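Botulinum neurotoxin type C1 (Clostridium botulinum, PDB 3R4S) binds sialic acid at two separate sites of its receptor-binding region, consistent with ganglioside-dependent entry of this metalloprotease neurotoxin into nerve cells. Local coordinates at residues S34-V39 with K60-Q65; N316-L321 with R344-D349; E379-I384 with G411-L416. All coordinates share one frame; numbering follows the deposited sequence.

Contact 1 (S34-V39 with K60-Q65); sequences SEEGDV and KVIVTQ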
ATOM      1  N   SER A  34      26.245   8.569   2.670  1.00 30.26           N
ATOM      2  CA  SER A  34      26.152   9.723   3.548  1.00 33.00           C
ATOM      3  C   SER A  34      24.776  10.381   3.494  1.00 32.13           C
ATOM      4  O   SER A  34      24.021  10.208   2.532  1.00 31.32           O
ATOM      5  CB  SER A  34      27.260  10.730   3.238  1.00 33.67           C
ATOM      6  OG  SER A  34      27.100  11.285   1.954  1.00 42.88           O
ATOM      7  N   GLU A  35      24.446  11.119   4.547  1.00 32.19           N
ATOM      8  CA  GLU A  35      23.191  11.860   4.614  1.00 32.28           C
ATOM      9  C   GLU A  35      23.459  13.337   4.804  1.00 35.72           C
ATOM     10  O   GLU A  35      24.410  13.725   5.484  1.00 35.43           O
ATOM     11  CB  GLU A  35      22.335  11.382   5.775  1.00 30.25           C
ATOM     12  CG  GLU A  35      21.719  10.028   5.571  1.00 38.15           C
ATOM     13  CD  GLU A  35      22.459   8.945   6.311  1.00 48.61           C
ATOM     14  OE1 GLU A  35      21.855   8.312   7.215  1.00 53.11           O
ATOM     15  OE2 GLU A  35      23.649   8.735   5.994  1.00 48.70           O
ATOM     16  N   GLU A  36      22.604  14.150   4.197  1.00 33.57           N
ATOM     17  CA  GLU A  36      22.621  15.592   4.377  1.00 34.20           C
ATOM     18  C   GLU A  36      21.184  16.050   4.525  1.00 33.71           C
ATOM     19  O   GLU A  36      20.280  15.464   3.930  1.00 28.00           O
ATOM     20  CB  GLU A  36      23.254  16.280   3.163  1.00 34.86           C
ATOM     21  CG  GLU A  36      24.703  15.888   2.927  1.00 43.73           C
ATOM     22  CD  GLU A  36      25.294  16.518   1.678  1.00 48.24           C
ATOM     23  OE1 GLU A  36      24.694  17.483   1.156  1.00 44.09           O
ATOM     24  OE2 GLU A  36      26.363  16.046   1.224  1.00 47.55           O
ATOM     25  N   GLY A  37      20.974  17.100   5.311  1.00 32.48           N
ATOM     26  CA  GLY A  37      19.651  17.664   5.477  1.00 30.45           C
ATOM     27  C   GLY A  37      18.754  16.817   6.357  1.00 26.77           C
ATOM     28  O   GLY A  37      19.220  16.033   7.179  1.00 29.42           O
ATOM     29  N   ASP A  38      17.453  16.967   6.159  1.00 25.89           N
ATOM     30  CA  ASP A  38      16.453  16.301   6.981  1.00 28.57           C
ATOM     31  C   ASP A  38      16.171  14.889   6.476  1.00 27.64           C
ATOM     32  O   ASP A  38      15.310  14.699   5.621  1.00 27.73           O
ATOM     33  CB  ASP A  38      15.160  17.127   6.973  1.00 29.04           C
ATOM     34  CG  ASP A  38      14.121  16.613   7.950  1.00 30.83           C
ATOM     35  OD1 ASP A  38      13.102  17.311   8.137  1.00 39.03           O
ATOM     36  OD2 ASP A  38      14.308  15.525   8.535  1.00 32.04           O
ATOM     37  N   VAL A  39      16.895  13.903   7.000  1.00 25.47           N
ATOM     38  CA  VAL A  39      16.622  12.506   6.682  1.00 27.93           C
ATOM     39  C   VAL A  39      16.123  11.786   7.921  1.00 28.16           C
ATOM     40  O   VAL A  39      16.873  11.640   8.885  1.00 31.42           O
ATOM     41  CB  VAL A  39      17.883  11.761   6.180  1.00 30.62           C
ATOM     42  CG1 VAL A  39      17.521  10.327   5.800  1.00 24.73           C
ATOM     43  CG2 VAL A  39      18.518  12.483   5.006  1.00 28.02           C
ATOM     44  N   LYS A  60      18.854  14.394   1.753  1.00 23.08           N
ATOM     45  CA  LYS A  60      19.613  13.939   0.608  1.00 30.21           C
ATOM     46  C   LYS A  60      20.399  12.717   1.094  1.00 31.64           C
ATOM     47  O   LYS A  60      21.140  12.810   2.067  1.00 27.67           O
ATOM     48  CB  LYS A  60      20.562  15.074   0.184  1.00 28.61           C
ATOM     49  CG  LYS A  60      21.254  14.922  -1.150  1.00 36.43           C
ATOM     50  CD  LYS A  60      22.087  16.183  -1.463  1.00 32.66           C
ATOM     51  CE  LYS A  60      22.803  16.063  -2.795  1.00 43.70           C
ATOM     52  NZ  LYS A  60      23.701  17.230  -3.079  1.00 47.60           N
ATOM     53  N   VAL A  61      20.212  11.566   0.452  1.00 25.38           N
ATOM     54  CA  VAL A  61      21.023  10.397   0.761  1.00 23.12           C
ATOM     55  C   VAL A  61      21.884  10.085  -0.451  1.00 27.07           C
ATOM     56  O   VAL A  61      21.363   9.869  -1.539  1.00 22.12           O
ATOM     57  CB  VAL A  61      20.170   9.167   1.110  1.00 21.45           C
ATOM     58  CG1 VAL A  61      21.056   7.938   1.298  1.00 21.09           C
ATOM     59  CG2 VAL A  61      19.323   9.424   2.360  1.00 22.03           C
ATOM     60  N   ILE A  62      23.201  10.072  -0.264  1.00 23.09           N
ATOM     61  CA  ILE A  62      24.118   9.854  -1.368  1.00 25.41           C
ATOM     62  C   ILE A  62      24.850   8.523  -1.222  1.00 26.62           C
ATOM     63  O   ILE A  62      25.540   8.300  -0.228  1.00 24.77           O
ATOM     64  CB  ILE A  62      25.159  10.972  -1.439  1.00 26.34           C
ATOM     65  CG1 ILE A  62      24.476  12.339  -1.449  1.00 29.65           C
ATOM     66  CG2 ILE A  62      26.046  10.795  -2.650  1.00 23.82           C
ATOM     67  CD1 ILE A  62      25.448  13.487  -1.388  1.00 38.17           C
ATOM     68  N   VAL A  63      24.688   7.639  -2.207  1.00 21.76           N
ATOM     69  CA  VAL A  63      25.396   6.359  -2.215  1.00 20.69           C
ATOM     70  C   VAL A  63      26.519   6.435  -3.240  1.00 25.02           C
ATOM     71  O   VAL A  63      26.279   6.754  -4.413  1.00 25.21           O
ATOM     72  CB  VAL A  63      24.471   5.190  -2.593  1.00 20.73           C
ATOM     73  CG1 VAL A  63      25.244   3.878  -2.602  1.00 23.08           C
ATOM     74  CG2 VAL A  63      23.279   5.107  -1.639  1.00 19.43           C
ATOM     75  N   THR A  64      27.745   6.163  -2.800  1.00 22.32           N
ATOM     76  CA  THR A  64      28.894   6.150  -3.702  1.00 23.28           C
ATOM     77  C   THR A  64      29.451   4.742  -3.787  1.00 22.98           C
ATOM     78  O   THR A  64      30.070   4.241  -2.847  1.00 24.53           O
ATOM     79  CB  THR A  64      29.984   7.131  -3.260  1.00 27.68           C
ATOM     80  OG1 THR A  64      29.418   8.440  -3.154  1.00 25.79           O
ATOM     81  CG2 THR A  64      31.137   7.155  -4.272  1.00 25.65           C
ATOM     82  N   GLN A  65      29.212   4.102  -4.921  1.00 21.22           N
ATOM     83  CA  GLN A  65      29.609   2.716  -5.110  1.00 23.36           C
ATOM     84  C   GLN A  65      31.065   2.613  -5.517  1.00 26.42           C
ATOM     85  O   GLN A  65      31.651   3.560  -6.047  1.00 23.15           O
ATOM     86  CB  GLN A  65      28.761   2.062  -6.197  1.00 20.33           C
ATOM     87  CG  GLN A  65      27.286   1.954  -5.841  1.00 23.47           C
ATOM     88  CD  GLN A  65      26.462   1.494  -7.019  1.00 26.98           C
ATOM     89  OE1 GLN A  65      26.223   0.300  -7.184  1.00 31.26           O
ATOM     90  NE2 GLN A  65      26.048   2.441  -7.872  1.00 28.63           N
TER
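Ser34 and Glu36 pair with Ile62 and Lys60 as two antiparallel beta strands in the concanavalin-like, N-terminal half of the receptor-binding region. Four backbone hydrogen bonds use up the inward-facing groups. Ser34 gives its N to Ile62 O at 3.0 Å and takes Ile62 N on its own O, both bonds nearly straight. Two residues on, Glu36 N reaches Lys60 O at 2.9 Å; the return bond, Lys60 N to Glu36 O, is short but bent, 137° at the hydrogen, where the first strand ends and the chain turns away at Gly37. Between these pairs sits Glu35 with Val61, a non-hydrogen-bonded pair. Val61 is hydrogen-bonded through its backbone to Phe188 of strand 185-192, so strand 60-64 is held on both its edges. On the buried face Val61 CG2 meets Val39 CG1 at 4.0 Å, the two side chains crossing at about a right angle, with Leu23 and Phe49 close by. The face carrying Ser34, Glu36, Lys60 and Ile62 is mixed and more exposed: Glu36 and Lys60 run side by side as extended chains, yet Glu36 OE1 stays 4.4 Å from Lys60 NZ, too far for a salt bridge, while Glu36 OE2 lies 3.8 Å from Ile62 CD1.

Contact 2 (N316-L321 with R344-D349); sequences NKAYNL and REQTKD. With SIA (N-acetyl-alpha-neuraminic acid), chain D.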
ATOM      1  N   ASN A 316     -20.419  10.583  21.489  1.00 45.61           N
ATOM      2  CA  ASN A 316     -19.821  10.186  22.766  1.00 46.52           C
ATOM      3  C   ASN A 316     -20.347   8.905  23.408  1.00 45.74           C
ATOM      4  O   ASN A 316     -20.053   8.617  24.567  1.00 51.27           O
ATOM      5  CB  ASN A 316     -19.859  11.345  23.760  1.00 52.86           C
ATOM      6  CG  ASN A 316     -18.915  12.462  23.371  1.00 58.19           C
ATOM      7  OD1 ASN A 316     -19.344  13.578  23.076  1.00 60.10           O
ATOM      8  ND2 ASN A 316     -17.620  12.159  23.347  1.00 53.04           N
ATOM      9  N   LYS A 317     -21.113   8.130  22.652  1.00 44.07           N
ATOM     10  CA  LYS A 317     -21.510   6.801  23.099  1.00 38.84           C
ATOM     11  C   LYS A 317     -20.743   5.769  22.273  1.00 41.63           C
ATOM     12  O   LYS A 317     -20.647   5.899  21.049  1.00 41.52           O
ATOM     13  CB  LYS A 317     -23.009   6.607  22.912  1.00 40.91           C
ATOM     14  CG  LYS A 317     -23.498   5.212  23.274  1.00 47.51           C
ATOM     15  CD  LYS A 317     -24.092   5.173  24.679  1.00 54.19           C
ATOM     16  CE  LYS A 317     -25.423   5.903  24.731  1.00 59.87           C
ATOM     17  NZ  LYS A 317     -26.473   5.168  23.965  1.00 57.26           N
ATOM     18  N   ALA A 318     -20.197   4.751  22.933  1.00 38.77           N
ATOM     19  CA  ALA A 318     -19.396   3.736  22.246  1.00 38.99           C
ATOM     20  C   ALA A 318     -20.203   2.467  21.977  1.00 38.96           C
ATOM     21  O   ALA A 318     -20.782   1.880  22.893  1.00 40.62           O
ATOM     22  CB  ALA A 318     -18.134   3.413  23.047  1.00 36.67           C
ATOM     23  N   TYR A 319     -20.236   2.056  20.711  1.00 33.76           N
ATOM     24  CA  TYR A 319     -20.946   0.848  20.298  1.00 30.99           C
ATOM     25  C   TYR A 319     -19.999  -0.261  19.820  1.00 29.37           C
ATOM     26  O   TYR A 319     -18.812  -0.032  19.614  1.00 30.07           O
ATOM     27  CB  TYR A 319     -21.882   1.178  19.141  1.00 29.40           C
ATOM     28  CG  TYR A 319     -22.903   2.260  19.415  1.00 32.54           C
ATOM     29  CD1 TYR A 319     -24.191   1.939  19.833  1.00 31.83           C
ATOM     30  CD2 TYR A 319     -22.589   3.599  19.226  1.00 34.85           C
ATOM     31  CE1 TYR A 319     -25.136   2.927  20.068  1.00 36.33           C
ATOM     32  CE2 TYR A 319     -23.523   4.592  19.457  1.00 37.80           C
ATOM     33  CZ  TYR A 319     -24.796   4.252  19.879  1.00 42.00           C
ATOM     34  OH  TYR A 319     -25.725   5.238  20.109  1.00 39.63           O
ATOM     35  N   ASN A 320     -20.548  -1.460  19.644  1.00 27.04           N
ATOM     36  CA  ASN A 320     -19.886  -2.534  18.917  1.00 25.78           C
ATOM     37  C   ASN A 320     -20.630  -2.721  17.607  1.00 26.95           C
ATOM     38  O   ASN A 320     -21.859  -2.643  17.571  1.00 26.62           O
ATOM     39  CB  ASN A 320     -19.985  -3.864  19.674  1.00 21.27           C
ATOM     40  CG  ASN A 320     -19.288  -3.838  21.019  1.00 28.20           C
ATOM     41  OD1 ASN A 320     -19.839  -4.298  22.019  1.00 30.08           O
ATOM     42  ND2 ASN A 320     -18.064  -3.323  21.049  1.00 26.52           N
ATOM     43  N   LEU A 321     -19.905  -2.995  16.531  1.00 23.45           N
ATOM     44  CA  LEU A 321     -20.553  -3.535  15.349  1.00 22.11           C
ATOM     45  C   LEU A 321     -21.024  -4.926  15.737  1.00 22.28           C
ATOM     46  O   LEU A 321     -20.365  -5.614  16.526  1.00 20.61           O
ATOM     47  CB  LEU A 321     -19.575  -3.607  14.170  1.00 23.08           C
ATOM     48  CG  LEU A 321     -19.410  -2.354  13.314  1.00 23.60           C
ATOM     49  CD1 LEU A 321     -18.868  -1.185  14.131  1.00 21.47           C
ATOM     50  CD2 LEU A 321     -18.501  -2.653  12.131  1.00 24.69           C
ATOM     51  N   ARG A 344     -24.599  -1.928  18.469  1.00 27.94           N
ATOM     52  CA  ARG A 344     -25.224  -2.198  19.756  1.00 29.93           C
ATOM     53  C   ARG A 344     -24.357  -1.663  20.887  1.00 32.81           C
ATOM     54  O   ARG A 344     -23.131  -1.595  20.779  1.00 28.31           O
ATOM     55  CB  ARG A 344     -25.443  -3.693  19.951  1.00 31.30           C
ATOM     56  CG  ARG A 344     -24.145  -4.482  19.990  1.00 30.95           C
ATOM     57  CD  ARG A 344     -24.376  -5.924  20.403  1.00 36.64           C
ATOM     58  NE  ARG A 344     -24.863  -6.019  21.777  1.00 40.85           N
ATOM     59  CZ  ARG A 344     -25.100  -7.168  22.403  1.00 43.13           C
ATOM     60  NH1 ARG A 344     -24.892  -8.323  21.779  1.00 41.38           N
ATOM     61  NH2 ARG A 344     -25.539  -7.165  23.655  1.00 39.76           N
ATOM     62  N   GLU A 345     -25.008  -1.291  21.981  1.00 34.92           N
ATOM     63  CA  GLU A 345     -24.309  -0.784  23.147  1.00 34.83           C
ATOM     64  C   GLU A 345     -23.346  -1.819  23.679  1.00 31.09           C
ATOM     65  O   GLU A 345     -23.662  -3.007  23.727  1.00 33.55           O
ATOM     66  CB  GLU A 345     -25.308  -0.404  24.244  1.00 38.82           C
ATOM     67  CG  GLU A 345     -26.115   0.839  23.935  1.00 41.57           C
ATOM     68  CD  GLU A 345     -27.065   1.189  25.060  1.00 50.86           C
ATOM     69  OE1 GLU A 345     -26.695   0.983  26.238  1.00 51.13           O
ATOM     70  OE2 GLU A 345     -28.181   1.662  24.766  1.00 47.75           O
ATOM     71  N   GLN A 346     -22.172  -1.357  24.091  1.00 32.71           N
ATOM     72  CA  GLN A 346     -21.169  -2.235  24.672  1.00 36.55           C
ATOM     73  C   GLN A 346     -21.687  -2.851  25.961  1.00 37.66           C
ATOM     74  O   GLN A 346     -22.516  -2.261  26.647  1.00 38.71           O
ATOM     75  CB  GLN A 346     -19.882  -1.463  24.946  1.00 35.10           C
ATOM     76  CG  GLN A 346     -19.217  -0.931  23.697  1.00 33.45           C
ATOM     77  CD  GLN A 346     -17.885  -0.280  23.988  1.00 35.45           C
ATOM     78  OE1 GLN A 346     -17.536  -0.059  25.147  1.00 38.43           O
ATOM     79  NE2 GLN A 346     -17.130   0.032  22.937  1.00 33.06           N
ATOM     80  N   THR A 347     -21.203  -4.045  26.280  1.00 34.95           N
ATOM     81  CA  THR A 347     -21.548  -4.692  27.535  1.00 36.86           C
ATOM     82  C   THR A 347     -20.261  -5.094  28.226  1.00 40.14           C
ATOM     83  O   THR A 347     -19.173  -4.946  27.665  1.00 35.57           O
ATOM     84  CB  THR A 347     -22.429  -5.950  27.332  1.00 40.91           C
ATOM     85  OG1 THR A 347     -21.744  -6.894  26.499  1.00 40.51           O
ATOM     86  CG2 THR A 347     -23.756  -5.588  26.694  1.00 35.82           C
ATOM     87  N   LYS A 348     -20.383  -5.607  29.442  1.00 39.82           N
ATOM     88  CA  LYS A 348     -19.215  -5.976  30.227  1.00 42.76           C
ATOM     89  C   LYS A 348     -18.508  -7.172  29.596  1.00 40.01           C
ATOM     90  O   LYS A 348     -17.279  -7.272  29.619  1.00 36.45           O
ATOM     91  CB  LYS A 348     -19.628  -6.298  31.668  1.00 45.12           C
ATOM     92  CG  LYS A 348     -18.474  -6.716  32.571  1.00 52.54           C
ATOM     93  CD  LYS A 348     -18.984  -7.424  33.827  1.00 57.13           C
ATOM     94  CE  LYS A 348     -17.848  -8.035  34.642  1.00 60.14           C
ATOM     95  NZ  LYS A 348     -16.957  -7.006  35.254  1.00 69.63           N
ATOM     96  N   ASP A 349     -19.293  -8.078  29.028  1.00 40.56           N
ATOM     97  CA  ASP A 349     -18.745  -9.282  28.414  1.00 42.40           C
ATOM     98  C   ASP A 349     -18.853  -9.240  26.893  1.00 40.41           C
ATOM     99  O   ASP A 349     -19.790  -8.654  26.351  1.00 38.64           O
ATOM    100  CB  ASP A 349     -19.475 -10.513  28.945  1.00 47.12           C
ATOM    101  CG  ASP A 349     -19.254 -10.725  30.430  1.00 53.38           C
ATOM    102  OD1 ASP A 349     -18.090 -10.624  30.879  1.00 53.71           O
ATOM    103  OD2 ASP A 349     -20.242 -11.000  31.144  1.00 58.33           O
TER
HETATM  104  C1  SIA D6859     -13.640  -1.556  24.547  1.00 35.83           C
HETATM  105  C2  SIA D6859     -13.472  -2.323  25.841  1.00 36.00           C
HETATM  106  C3  SIA D6859     -13.439  -1.387  27.050  1.00 34.15           C
HETATM  107  C4  SIA D6859     -14.806  -0.865  27.458  1.00 38.78           C
HETATM  108  C5  SIA D6859     -15.808  -2.002  27.525  1.00 38.27           C
HETATM  109  C6  SIA D6859     -15.816  -2.730  26.186  1.00 37.29           C
HETATM  110  C7  SIA D6859     -16.841  -3.858  26.112  1.00 34.41           C
HETATM  111  C8  SIA D6859     -16.765  -4.551  24.753  1.00 34.03           C
HETATM  112  C9  SIA D6859     -17.951  -5.490  24.555  1.00 26.40           C
HETATM  113  C10 SIA D6859     -17.908  -1.620  28.664  1.00 39.28           C
HETATM  114  C11 SIA D6859     -19.227  -0.894  28.682  1.00 37.30           C
HETATM  115  N5  SIA D6859     -17.101  -1.349  27.635  1.00 35.48           N
HETATM  116  O1A SIA D6859     -14.103  -2.174  23.552  1.00 33.23           O
HETATM  117  O1B SIA D6859     -13.305  -0.347  24.500  1.00 33.55           O
HETATM  118  O2  SIA D6859     -12.231  -3.034  25.759  1.00 35.85           O
HETATM  119  O4  SIA D6859     -14.717  -0.249  28.746  1.00 42.37           O
HETATM  120  O6  SIA D6859     -14.523  -3.286  25.939  1.00 33.26           O
HETATM  121  O7  SIA D6859     -16.559  -4.823  27.135  1.00 36.61           O
HETATM  122  O8  SIA D6859     -16.729  -3.572  23.696  1.00 31.58           O
HETATM  123  O9  SIA D6859     -19.105  -4.682  24.313  1.00 27.85           O
HETATM  124  O10 SIA D6859     -17.591  -2.416  29.537  1.00 37.25           O
HETATM  125  O   HOH W   1     -22.217  -5.675  22.754  1.00 38.87           O
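Asn320 and Gln346 turn their amides to the same bound N-acetyl-alpha-neuraminic acid, one from each segment. Asn320 sits on strand 317-323 and is tied to Arg344 by two backbone hydrogen bonds, its N to Arg344 O and Arg344 N back to its O. With CG anti to its own carbonyl carbon (chi1 -63°), the Asn320 amide swings toward the sugar's glycerol tail: ND2 gives a straight bond of 3.0 Å to the sugar O8, while O9 lies 2.4 Å from OD1, too short to be taken at face value. A water lies 2.8 Å from Asn320 OD1 and 3.2 Å from Glu345 O and can donate to these, though it has more acceptors in reach than protons. Gln346 comes alongside Ala318, its NE2 3.5 Å from Ala318 CB and its CG 3.3 Å from Ala318 O, and the extended chain carries OE1 to the acetamido N5 at 2.8 Å. Thr347 works through its backbone, N to O9 and O from O7; its OG1 donates to Asp349 O and has Asn351 as a second partner. The Tyr319 ring faces another way: the carbonyl carbon of Arg344 lies at its edge, and the ring touches the second sialic acid. Lys317 NZ is a long 4.0 Å from Glu345 OE2, whose other partner is Arg269 of that second pocket. Arg344 reaches away to Asn353. Neighbouring residues of one strand thus serve two sugars, and the two amides, with Tyr309 OH also bonded to the sugar, form part of one sialic acid site of the C-terminal trefoil domain.

Contact 3 (E379-I384 with G411-L416); sequences ENISGI and GNYASL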
ATOM      1  N   GLU A 379     -13.213 -21.566  16.066  1.00 32.25           N
ATOM      2  CA  GLU A 379     -13.499 -22.932  15.614  1.00 34.75           C
ATOM      3  C   GLU A 379     -14.733 -22.992  14.726  1.00 31.65           C
ATOM      4  O   GLU A 379     -14.935 -23.960  13.990  1.00 29.93           O
ATOM      5  CB  GLU A 379     -13.711 -23.862  16.811  1.00 36.04           C
ATOM      6  CG  GLU A 379     -12.484 -24.052  17.674  1.00 46.00           C
ATOM      7  CD  GLU A 379     -11.823 -25.400  17.464  1.00 55.37           C
ATOM      8  OE1 GLU A 379     -12.464 -26.435  17.770  1.00 56.59           O
ATOM      9  OE2 GLU A 379     -10.662 -25.420  16.996  1.00 58.47           O
ATOM     10  N   ASN A 380     -15.576 -21.970  14.819  1.00 26.69           N
ATOM     11  CA  ASN A 380     -16.778 -21.922  14.005  1.00 27.26           C
ATOM     12  C   ASN A 380     -16.851 -20.628  13.204  1.00 27.26           C
ATOM     13  O   ASN A 380     -17.332 -19.614  13.708  1.00 25.17           O
ATOM     14  CB  ASN A 380     -18.024 -22.090  14.878  1.00 25.86           C
ATOM     15  CG  ASN A 380     -19.312 -22.010  14.076  1.00 29.86           C
ATOM     16  OD1 ASN A 380     -19.289 -21.987  12.849  1.00 29.82           O
ATOM     17  ND2 ASN A 380     -20.443 -21.958  14.770  1.00 38.88           N
ATOM     18  N   ILE A 381     -16.344 -20.660  11.972  1.00 22.31           N
ATOM     19  CA  ILE A 381     -16.464 -19.522  11.068  1.00 23.77           C
ATOM     20  C   ILE A 381     -17.747 -19.704  10.277  1.00 24.58           C
ATOM     21  O   ILE A 381     -17.890 -20.675   9.540  1.00 23.98           O
ATOM     22  CB  ILE A 381     -15.259 -19.431  10.100  1.00 26.12           C
ATOM     23  CG1 ILE A 381     -13.950 -19.368  10.894  1.00 26.11           C
ATOM     24  CG2 ILE A 381     -15.402 -18.228   9.159  1.00 19.06           C
ATOM     25  CD1 ILE A 381     -13.872 -18.164  11.835  1.00 23.27           C
ATOM     26  N   SER A 382     -18.689 -18.778  10.433  1.00 23.69           N
ATOM     27  CA  SER A 382     -20.039 -19.002   9.924  1.00 22.93           C
ATOM     28  C   SER A 382     -20.434 -18.117   8.750  1.00 23.19           C
ATOM     29  O   SER A 382     -21.515 -18.289   8.180  1.00 23.95           O
ATOM     30  CB  SER A 382     -21.058 -18.810  11.049  1.00 24.57           C
ATOM     31  OG  SER A 382     -20.930 -17.519  11.625  1.00 23.79           O
ATOM     32  N   GLY A 383     -19.583 -17.161   8.393  1.00 20.04           N
ATOM     33  CA  GLY A 383     -19.943 -16.232   7.341  1.00 19.98           C
ATOM     34  C   GLY A 383     -18.860 -15.242   6.972  1.00 20.89           C
ATOM     35  O   GLY A 383     -17.805 -15.177   7.609  1.00 20.58           O
ATOM     36  N   ILE A 384     -19.131 -14.457   5.933  1.00 18.68           N
ATOM     37  CA  ILE A 384     -18.170 -13.470   5.447  1.00 18.16           C
ATOM     38  C   ILE A 384     -18.848 -12.108   5.362  1.00 19.94           C
ATOM     39  O   ILE A 384     -20.026 -12.020   5.014  1.00 18.86           O
ATOM     40  CB  ILE A 384     -17.604 -13.873   4.051  1.00 18.79           C
ATOM     41  CG1 ILE A 384     -16.343 -13.074   3.707  1.00 20.29           C
ATOM     42  CG2 ILE A 384     -18.677 -13.737   2.953  1.00 17.84           C
ATOM     43  CD1 ILE A 384     -15.651 -13.555   2.440  1.00 21.31           C
ATOM     44  N   GLY A 411     -24.639 -19.261   5.657  1.00 26.90           N
ATOM     45  CA  GLY A 411     -24.862 -20.396   4.768  1.00 27.27           C
ATOM     46  C   GLY A 411     -23.534 -20.736   4.096  1.00 27.82           C
ATOM     47  O   GLY A 411     -22.476 -20.599   4.714  1.00 23.43           O
ATOM     48  N   ASN A 412     -23.568 -21.150   2.835  1.00 23.65           N
ATOM     49  CA  ASN A 412     -22.324 -21.423   2.122  1.00 24.95           C
ATOM     50  C   ASN A 412     -21.645 -20.157   1.630  1.00 22.20           C
ATOM     51  O   ASN A 412     -21.758 -19.794   0.465  1.00 26.30           O
ATOM     52  CB  ASN A 412     -22.528 -22.381   0.942  1.00 25.75           C
ATOM     53  CG  ASN A 412     -21.226 -22.664   0.209  1.00 24.52           C
ATOM     54  OD1 ASN A 412     -20.146 -22.486   0.774  1.00 25.62           O
ATOM     55  ND2 ASN A 412     -21.317 -23.076  -1.053  1.00 25.24           N
ATOM     56  N   TYR A 413     -20.922 -19.487   2.514  1.00 22.16           N
ATOM     57  CA  TYR A 413     -20.321 -18.211   2.147  1.00 24.40           C
ATOM     58  C   TYR A 413     -19.169 -18.372   1.159  1.00 28.67           C
ATOM     59  O   TYR A 413     -18.750 -17.397   0.528  1.00 23.95           O
ATOM     60  CB  TYR A 413     -19.861 -17.453   3.392  1.00 22.83           C
ATOM     61  CG  TYR A 413     -18.796 -18.180   4.170  1.00 23.29           C
ATOM     62  CD1 TYR A 413     -17.460 -18.058   3.821  1.00 18.60           C
ATOM     63  CD2 TYR A 413     -19.129 -19.000   5.240  1.00 19.93           C
ATOM     64  CE1 TYR A 413     -16.475 -18.733   4.523  1.00 21.22           C
ATOM     65  CE2 TYR A 413     -18.138 -19.676   5.958  1.00 26.44           C
ATOM     66  CZ  TYR A 413     -16.814 -19.537   5.579  1.00 21.55           C
ATOM     67  OH  TYR A 413     -15.821 -20.196   6.257  1.00 27.18           O
ATOM     68  N   ALA A 414     -18.667 -19.600   1.020  1.00 24.82           N
ATOM     69  CA  ALA A 414     -17.542 -19.865   0.119  1.00 26.03           C
ATOM     70  C   ALA A 414     -17.764 -19.291  -1.275  1.00 26.58           C
ATOM     71  O   ALA A 414     -16.821 -18.860  -1.937  1.00 25.00           O
ATOM     72  CB  ALA A 414     -17.268 -21.364   0.022  1.00 25.37           C
ATOM     73  N   SER A 415     -19.012 -19.281  -1.726  1.00 25.99           N
ATOM     74  CA  SER A 415     -19.293 -18.801  -3.077  1.00 30.48           C
ATOM     75  C   SER A 415     -18.982 -17.308  -3.246  1.00 33.09           C
ATOM     76  O   SER A 415     -18.887 -16.811  -4.371  1.00 34.39           O
ATOM     77  CB  SER A 415     -20.751 -19.078  -3.453  1.00 39.30           C
ATOM     78  OG  SER A 415     -21.635 -18.277  -2.689  1.00 34.95           O
ATOM     79  N   LEU A 416     -18.801 -16.599  -2.131  1.00 25.79           N
ATOM     80  CA  LEU A 416     -18.541 -15.159  -2.172  1.00 26.64           C
ATOM     81  C   LEU A 416     -17.058 -14.834  -1.996  1.00 28.00           C
ATOM     82  O   LEU A 416     -16.657 -13.675  -2.045  1.00 25.15           O
ATOM     83  CB  LEU A 416     -19.355 -14.475  -1.069  1.00 30.15           C
ATOM     84  CG  LEU A 416     -20.015 -13.119  -1.315  1.00 36.75           C
ATOM     85  CD1 LEU A 416     -20.765 -13.106  -2.640  1.00 33.26           C
ATOM     86  CD2 LEU A 416     -20.950 -12.781  -0.152  1.00 29.29           C
TER
HETATM   87  O   HOH W   2     -16.672 -22.183   7.559  1.00 30.18           O
HETATM   88  O   HOH W   3     -22.053 -20.936   7.161  1.00 24.70           O
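Tyr413 lays its ring against the backbone of Ser382 and Gly383, joining strand 381-392 to the 3-10 turn 413-416 in the C-terminal beta-trefoil domain. This is the tight part. Gly383 CA comes to 3.6 Å from Tyr413 CD2, and the Gly383 carbonyl carbon sits over one ring face, offset toward the rim. Tyr413 CG lies between its backbone N and carbonyl carbon (chi1 62°), a rotamer that directs the ring back across the strand. Ile384 closes the inner end: its CG2 touches Tyr413 CB at 3.9 Å and Leu416 CD2 at 4.0 Å, with Thr422 and Leu417 packed beside it. At the far end of the ring, Ile381 CG2 rests 3.5 Å from Tyr413 OH. The looser side is wet. No direct hydrogen bond joins the two segments; waters do the work instead. One water donates to both Ser382 O and Gly411 O, spanning carbonyls that cannot bond each other, and it lies in the ring plane at the edge of Tyr413. A second donates a hydrogen bond to Ile381 O at 2.8 Å and sits 2.5 Å from Tyr413 OH.

How the contacts relate
The three contacts follow one another along the chain, each closing before the next opens. Contact 1 belongs to the concanavalin-like half, where strands 32-36 and 60-64 share an antiparallel sheet with strand 185-192. Contacts 2 and 3 both reach the sheet of the trefoil half, through strands 317-323 and 338-345 in one case and strand 381-392 in the other. Their centres are 25 Å apart and their nearest atoms about 12 Å. The centres of contacts 1 and 2 are 50 Å apart. Those of contacts 1 and 3 are 52 Å apart, on opposite sides of the chain's centre. Of the three, contact 2 alone holds sialic acid, consistent with ganglioside recognition by the C-terminal half.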